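Local structure of glycosyl hydrolase (Streptomyces cattleya, 7LR8) at residues A215-N229 against T242-W256. The protein is a family GH5 glycoside hydrolase that probably cleaves the Manβ1-4GlcNAc linkage of N-glycan core fragments. The protein carries 1 engineered substitution. Numbering follows the deposited sequence.
Sequences ARIGAVTAVHSWVFN and TAQHAAYLVELAKAW. With BMA (beta-D-mannopyranose), chain D; NAG (2-acetamido-2-deoxy-beta-D-glucopyranose), chain C.
Ser225 and His245 meet where strand 221-225 of the (β/α)8 barrel lies against helix 242-253, which comes after it in the chain, beyond the short helix 231-235, and runs back almost antiparallel at 163°, the β/α pairing from which this fold is built. OG of Ser225 and ND1 of His245 share a hydrogen bond of 2.7 Å, the hydroxyl arriving at the imidazole edge near its plane. Both groups swing anti to their own backbone N (chi1 -180° for Ser225), which carries the hydroxyl across to the ring; OG of Ser225 also sits 3.2 Å from CA of Ala246. The amide ND2 of Asn229 stands 3.0 Å from NE2 of His245, the two side chains approaching from opposite directions, while Asn229 OD1 bonds Thr231. Val227 slides past His245, CG1 beside its CB. Farther along, CB of Val223 packs on CB of Leu249 at 4.1 Å, and the Ala253 methyl touches both Thr221 CG2 and Val223 CG1. The CB bonds of His224 and Trp226 both point away from the helix. Trp226 lines the glycan pocket: one indole face lies under the mannose, O5 3.3 Å above the plane and offset toward the rim, while NE1 bonds Glu268, itself a partner of the mannose. Without the indole, as with an alanine here, the mannose would probably lose its flat floor and Glu268 the N-H bonded to its OE1. Near the pocket, His224 NE2 bonds Gln267 of the adjacent strand 264-269. At the far end a water joins Thr221 OG1, also bound by Arg262, to Ala253 O. Beyond it, the extended Arg216 side chain sends NE to Trp256 O, 2.6 Å away, nearly straight at 176° and in the carbonyl plane.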
loop_
_atom_site.group_PDB
_atom_site.type_symbol
_atom_site.label_atom_id
_atom_site.label_comp_id
_atom_site.label_asym_id
_atom_site.label_seq_id
_atom_site.Cartn_x
_atom_site.Cartn_y
_atom_site.Cartn_z
ATOM N N ALA B 215 11.590 26.489 -9.259
ATOM C CA ALA B 215 12.690 27.442 -9.253
ATOM C C ALA B 215 12.583 28.489 -8.150
ATOM O O ALA B 215 13.544 29.234 -7.929
ATOM C CB ALA B 215 12.782 28.144 -10.619
ATOM N N ARG B 216 11.455 28.567 -7.446
ATOM C CA ARG B 216 11.282 29.601 -6.434
ATOM C C ARG B 216 10.895 29.080 -5.055
ATOM O O ARG B 216 10.794 29.883 -4.118
ATOM C CB ARG B 216 10.236 30.628 -6.900
ATOM C CG ARG B 216 10.623 31.302 -8.201
ATOM C CD ARG B 216 9.516 32.186 -8.760
ATOM N NE ARG B 216 9.787 32.526 -10.156
ATOM C CZ ARG B 216 8.936 33.151 -10.963
ATOM N NH1 ARG B 216 7.737 33.519 -10.523
ATOM N NH2 ARG B 216 9.286 33.409 -12.219
ATOM N N ILE B 217 10.665 27.777 -4.900
ATOM C CA ILE B 217 10.401 27.156 -3.607
ATOM C C ILE B 217 11.485 26.116 -3.356
ATOM O O ILE B 217 11.838 25.356 -4.264
ATOM C CB ILE B 217 8.998 26.513 -3.569
ATOM C CG1 ILE B 217 7.920 27.535 -3.943
ATOM C CG2 ILE B 217 8.695 25.952 -2.202
ATOM C CD1 ILE B 217 6.516 26.956 -3.945
ATOM N N GLY B 218 12.024 26.088 -2.135
ATOM C CA GLY B 218 13.125 25.198 -1.815
ATOM C C GLY B 218 14.473 25.789 -2.224
ATOM O O GLY B 218 14.565 26.791 -2.930
ATOM N N ALA B 219 15.545 25.133 -1.769
ATOM C CA ALA B 219 16.875 25.749 -1.770
ATOM C C ALA B 219 17.531 25.782 -3.151
ATOM O O ALA B 219 18.294 26.711 -3.448
ATOM C CB ALA B 219 17.788 25.000 -0.798
ATOM N N VAL B 220 17.303 24.764 -3.974
ATOM C CA VAL B 220 17.881 24.670 -5.312
ATOM C C VAL B 220 16.803 24.090 -6.215
ATOM O O VAL B 220 15.833 23.494 -5.746
ATOM C CB VAL B 220 19.162 23.794 -5.350
ATOM C CG1 VAL B 220 20.224 24.322 -4.378
ATOM C CG2 VAL B 220 18.837 22.341 -5.035
ATOM N N THR B 221 16.964 24.279 -7.526
ATOM C CA THR B 221 16.026 23.685 -8.476
ATOM C C THR B 221 16.490 22.277 -8.820
ATOM O O THR B 221 17.646 22.081 -9.209
ATOM C CB THR B 221 15.929 24.514 -9.758
ATOM O OG1 THR B 221 15.623 25.871 -9.434
ATOM C CG2 THR B 221 14.851 23.957 -10.674
ATOM N N ALA B 222 15.597 21.300 -8.690
ATOM C CA ALA B 222 15.918 19.930 -9.056
ATOM C C ALA B 222 15.258 19.596 -10.385
ATOM O O ALA B 222 14.069 19.865 -10.573
ATOM C CB ALA B 222 15.466 18.952 -7.973
ATOM N N VAL B 223 16.033 19.042 -11.311
ATOM C CA VAL B 223 15.492 18.548 -12.574
ATOM C C VAL B 223 15.860 17.078 -12.724
ATOM O O VAL B 223 16.929 16.629 -12.283
ATOM C CB VAL B 223 15.995 19.358 -13.791
ATOM C CG1 VAL B 223 15.450 20.788 -13.736
ATOM C CG2 VAL B 223 17.509 19.360 -13.846
ATOM N N HIS B 224 14.949 16.327 -13.347
ATOM C CA HIS B 224 15.113 14.903 -13.614
ATOM C C HIS B 224 15.006 14.706 -15.123
ATOM O O HIS B 224 13.936 14.939 -15.696
ATOM C CB HIS B 224 14.034 14.079 -12.905
ATOM C CG HIS B 224 14.029 14.210 -11.411
ATOM N ND1 HIS B 224 12.922 13.894 -10.650
ATOM C CD2 HIS B 224 14.988 14.602 -10.537
ATOM C CE1 HIS B 224 13.199 14.083 -9.372
ATOM N NE2 HIS B 224 14.443 14.522 -9.276
ATOM N N SER B 225 16.101 14.269 -15.764
ATOM C CA SER B 225 16.186 14.248 -17.226
ATOM C C SER B 225 16.033 12.825 -17.761
ATOM O O SER B 225 16.910 11.977 -17.550
ATOM C CB SER B 225 17.506 14.841 -17.697
ATOM O OG SER B 225 17.552 14.807 -19.114
ATOM N N TRP B 226 14.952 12.583 -18.500
ATOM C CA TRP B 226 14.608 11.238 -18.965
ATOM C C TRP B 226 14.179 11.305 -20.421
ATOM O O TRP B 226 13.069 11.763 -20.723
ATOM C CB TRP B 226 13.508 10.631 -18.091
ATOM C CG TRP B 226 14.033 10.279 -16.753
ATOM C CD1 TRP B 226 13.834 10.956 -15.580
ATOM C CD2 TRP B 226 14.881 9.177 -16.445
ATOM N NE1 TRP B 226 14.496 10.322 -14.552
ATOM C CE2 TRP B 226 15.169 9.241 -15.066
ATOM C CE3 TRP B 226 15.455 8.160 -17.209
ATOM C CZ2 TRP B 226 15.969 8.293 -14.429
ATOM C CZ3 TRP B 226 16.258 7.216 -16.576
ATOM C CH2 TRP B 226 16.516 7.295 -15.208
ATOM N N VAL B 227 15.045 10.815 -21.321
ATOM C CA VAL B 227 14.816 10.983 -22.758
ATOM C C VAL B 227 13.789 10.018 -23.332
ATOM O O VAL B 227 13.530 10.069 -24.540
ATOM C CB VAL B 227 16.147 10.882 -23.537
ATOM C CG1 VAL B 227 17.092 11.995 -23.101
ATOM C CG2 VAL B 227 16.803 9.525 -23.362
ATOM N N PHE B 228 13.173 9.156 -22.512
ATOM C CA PHE B 228 12.012 8.410 -22.984
ATOM C C PHE B 228 10.737 9.251 -22.961
ATOM O O PHE B 228 9.653 8.732 -23.256
ATOM C CB PHE B 228 11.807 7.114 -22.174
ATOM C CG PHE B 228 11.715 7.306 -20.675
ATOM C CD1 PHE B 228 10.755 8.133 -20.105
ATOM C CD2 PHE B 228 12.576 6.619 -19.835
ATOM C CE1 PHE B 228 10.677 8.294 -18.726
ATOM C CE2 PHE B 228 12.508 6.774 -18.466
ATOM C CZ PHE B 228 11.549 7.608 -17.905
ATOM N N ASN B 229 10.856 10.534 -22.642
ATOM C CA ASN B 229 9.729 11.451 -22.535
ATOM C C ASN B 229 9.253 11.981 -23.885
ATOM O O ASN B 229 8.545 12.996 -23.916
ATOM C CB ASN B 229 10.113 12.619 -21.626
ATOM C CG ASN B 229 11.196 13.495 -22.223
ATOM O OD1 ASN B 229 11.662 13.272 -23.356
ATOM N ND2 ASN B 229 11.613 14.499 -21.466
ATOM N N THR B 242 18.810 14.357 -27.875
ATOM C CA THR B 242 18.860 13.329 -26.845
ATOM C C THR B 242 20.078 13.519 -25.944
ATOM O O THR B 242 19.976 13.367 -24.722
ATOM C CB THR B 242 18.848 11.948 -27.496
ATOM O OG1 THR B 242 17.559 11.727 -28.088
ATOM C CG2 THR B 242 19.108 10.858 -26.474
ATOM N N ALA B 243 21.218 13.907 -26.522
ATOM C CA ALA B 243 22.439 14.090 -25.733
ATOM C C ALA B 243 22.391 15.353 -24.883
ATOM O O ALA B 243 23.062 15.430 -23.848
ATOM C CB ALA B 243 23.662 14.140 -26.647
ATOM N N GLN B 244 21.649 16.362 -25.320
ATOM C CA GLN B 244 21.634 17.652 -24.655
ATOM C C GLN B 244 20.404 17.840 -23.779
ATOM O O GLN B 244 20.209 18.926 -23.223
ATOM C CB GLN B 244 21.713 18.767 -25.707
ATOM C CG GLN B 244 23.053 18.838 -26.471
ATOM C CD GLN B 244 24.117 19.581 -25.684
ATOM O OE1 GLN B 244 23.810 20.319 -24.746
ATOM N NE2 GLN B 244 25.370 19.403 -26.074
ATOM N N HIS B 245 19.564 16.814 -23.642
ATOM C CA HIS B 245 18.300 17.019 -22.949
ATOM C C HIS B 245 18.519 17.450 -21.503
ATOM O O HIS B 245 17.809 18.326 -20.995
ATOM C CB HIS B 245 17.443 15.753 -23.024
ATOM C CG HIS B 245 16.097 15.915 -22.386
ATOM N ND1 HIS B 245 15.879 15.724 -21.035
ATOM C CD2 HIS B 245 14.912 16.314 -22.907
ATOM C CE1 HIS B 245 14.611 15.970 -20.760
ATOM N NE2 HIS B 245 14.006 16.342 -21.874
ATOM N N ALA B 246 19.500 16.862 -20.824
ATOM C CA ALA B 246 19.708 17.218 -19.423
ATOM C C ALA B 246 20.251 18.639 -19.281
ATOM O O ALA B 246 19.830 19.380 -18.383
ATOM C CB ALA B 246 20.635 16.204 -18.755
ATOM N N ALA B 247 21.191 19.040 -20.151
ATOM C CA ALA B 247 21.662 20.423 -20.152
ATOM C C ALA B 247 20.527 21.388 -20.476
ATOM O O ALA B 247 20.467 22.499 -19.941
ATOM C CB ALA B 247 22.810 20.590 -21.157
ATOM N N TYR B 248 19.617 20.983 -21.361
ATOM C CA TYR B 248 18.448 21.811 -21.647
ATOM C C TYR B 248 17.615 22.063 -20.395
ATOM O O TYR B 248 17.198 23.197 -20.132
ATOM C CB TYR B 248 17.586 21.134 -22.696
ATOM C CG TYR B 248 16.238 21.785 -22.911
ATOM C CD1 TYR B 248 16.142 23.122 -23.270
ATOM C CD2 TYR B 248 15.071 21.047 -22.814
ATOM C CE1 TYR B 248 14.909 23.718 -23.496
ATOM C CE2 TYR B 248 13.837 21.629 -23.048
ATOM C CZ TYR B 248 13.762 22.959 -23.388
ATOM O OH TYR B 248 12.532 23.536 -23.624
ATOM N N LEU B 249 17.299 21.007 -19.646
ATOM C CA LEU B 249 16.476 21.208 -18.456
ATOM C C LEU B 249 17.185 22.119 -17.464
ATOM O O LEU B 249 16.547 22.952 -16.805
ATOM C CB LEU B 249 16.128 19.867 -17.808
ATOM C CG LEU B 249 15.021 19.026 -18.436
ATOM C CD1 LEU B 249 14.771 17.811 -17.555
ATOM C CD2 LEU B 249 13.742 19.841 -18.628
ATOM N N VAL B 250 18.509 21.982 -17.357
ATOM C CA VAL B 250 19.287 22.834 -16.459
ATOM C C VAL B 250 19.123 24.297 -16.847
ATOM O O VAL B 250 18.801 25.147 -16.010
ATOM C CB VAL B 250 20.769 22.408 -16.468
ATOM C CG1 VAL B 250 21.671 23.491 -15.844
ATOM C CG2 VAL B 250 20.949 21.070 -15.757
ATOM N N GLU B 251 19.337 24.612 -18.128
ATOM C CA GLU B 251 19.281 26.007 -18.551
ATOM C C GLU B 251 17.845 26.517 -18.608
ATOM O O GLU B 251 17.607 27.709 -18.390
ATOM C CB GLU B 251 19.975 26.180 -19.904
ATOM C CG GLU B 251 21.472 25.939 -19.834
ATOM C CD GLU B 251 22.142 26.826 -18.811
ATOM O OE1 GLU B 251 21.887 28.051 -18.838
ATOM O OE2 GLU B 251 22.926 26.300 -17.984
ATOM N N LEU B 252 16.885 25.636 -18.903
ATOM C CA LEU B 252 15.486 26.044 -18.906
ATOM C C LEU B 252 15.036 26.439 -17.509
ATOM O O LEU B 252 14.358 27.459 -17.330
ATOM C CB LEU B 252 14.610 24.907 -19.439
ATOM C CG LEU B 252 13.095 25.134 -19.462
ATOM C CD1 LEU B 252 12.760 26.278 -20.401
ATOM C CD2 LEU B 252 12.369 23.866 -19.885
ATOM N N ALA B 253 15.412 25.639 -16.509
ATOM C CA ALA B 253 14.956 25.872 -15.142
ATOM C C ALA B 253 15.422 27.228 -14.624
ATOM O O ALA B 253 14.750 27.840 -13.783
ATOM C CB ALA B 253 15.454 24.745 -14.234
ATOM N N LYS B 254 16.547 27.723 -15.135
ATOM C CA LYS B 254 17.076 29.011 -14.719
ATOM C C LYS B 254 16.156 30.175 -15.073
ATOM O O LYS B 254 16.226 31.219 -14.413
ATOM C CB LYS B 254 18.454 29.231 -15.346
ATOM C CG LYS B 254 19.521 28.284 -14.802
ATOM C CD LYS B 254 20.861 28.475 -15.483
ATOM C CE LYS B 254 21.899 27.546 -14.863
ATOM N NZ LYS B 254 23.201 27.649 -15.549
ATOM N N ALA B 255 15.306 30.037 -16.099
ATOM C CA ALA B 255 14.500 31.181 -16.520
ATOM C C ALA B 255 13.596 31.687 -15.403
ATOM O O ALA B 255 13.312 32.889 -15.341
ATOM C CB ALA B 255 13.663 30.825 -17.748
ATOM N N TRP B 256 13.146 30.799 -14.518
ATOM C CA TRP B 256 12.167 31.130 -13.489
ATOM C C TRP B 256 12.790 31.478 -12.144
ATOM O O TRP B 256 12.058 31.817 -11.209
ATOM C CB TRP B 256 11.175 29.970 -13.300
ATOM C CG TRP B 256 10.154 29.863 -14.394
ATOM C CD1 TRP B 256 8.919 30.445 -14.428
ATOM C CD2 TRP B 256 10.286 29.129 -15.619
ATOM N NE1 TRP B 256 8.274 30.121 -15.598
ATOM C CE2 TRP B 256 9.098 29.320 -16.351
ATOM C CE3 TRP B 256 11.303 28.337 -16.173
ATOM C CZ2 TRP B 256 8.886 28.734 -17.600
ATOM C CZ3 TRP B 256 11.092 27.758 -17.416
ATOM C CH2 TRP B 256 9.893 27.959 -18.114
HETATM C C1 BMA D . 11.907 8.542 -12.475
HETATM C C2 BMA D . 12.434 8.011 -11.103
HETATM C C3 BMA D . 11.964 6.582 -10.920
HETATM C C4 BMA D . 12.225 5.740 -12.243
HETATM C C5 BMA D . 13.083 6.539 -13.264
HETATM C C6 BMA D . 13.274 5.823 -14.582
HETATM O O2 BMA D . 11.967 8.799 -10.019
HETATM O O3 BMA D . 10.582 6.549 -10.482
HETATM O O4 BMA D . 12.896 4.564 -11.884
HETATM O O5 BMA D . 12.421 7.776 -13.589
HETATM O O6 BMA D . 11.961 5.632 -15.163
HETATM C C1 NAG C . 7.470 8.677 -15.409
HETATM C C2 NAG C . 7.569 7.389 -14.592
HETATM C C3 NAG C . 8.421 7.615 -13.336
HETATM C C4 NAG C . 9.763 8.257 -13.684
HETATM C C5 NAG C . 9.494 9.523 -14.499
HETATM C C6 NAG C . 10.725 10.264 -14.960
HETATM C C7 NAG C . 5.812 5.667 -14.423
HETATM C C8 NAG C . 4.396 5.384 -14.003
HETATM N N2 NAG C . 6.238 6.922 -14.235
HETATM O O1 NAG C . 6.805 8.406 -16.597
HETATM O O3 NAG C . 8.623 6.382 -12.657
HETATM O O4 NAG C . 10.449 8.543 -12.465
HETATM O O5 NAG C . 8.773 9.170 -15.686
HETATM O O6 NAG C . 10.372 11.501 -15.566
HETATM O O7 NAG C . 6.538 4.797 -14.903
HETATM O O HOH W 1 16.129 27.604 -11.309
#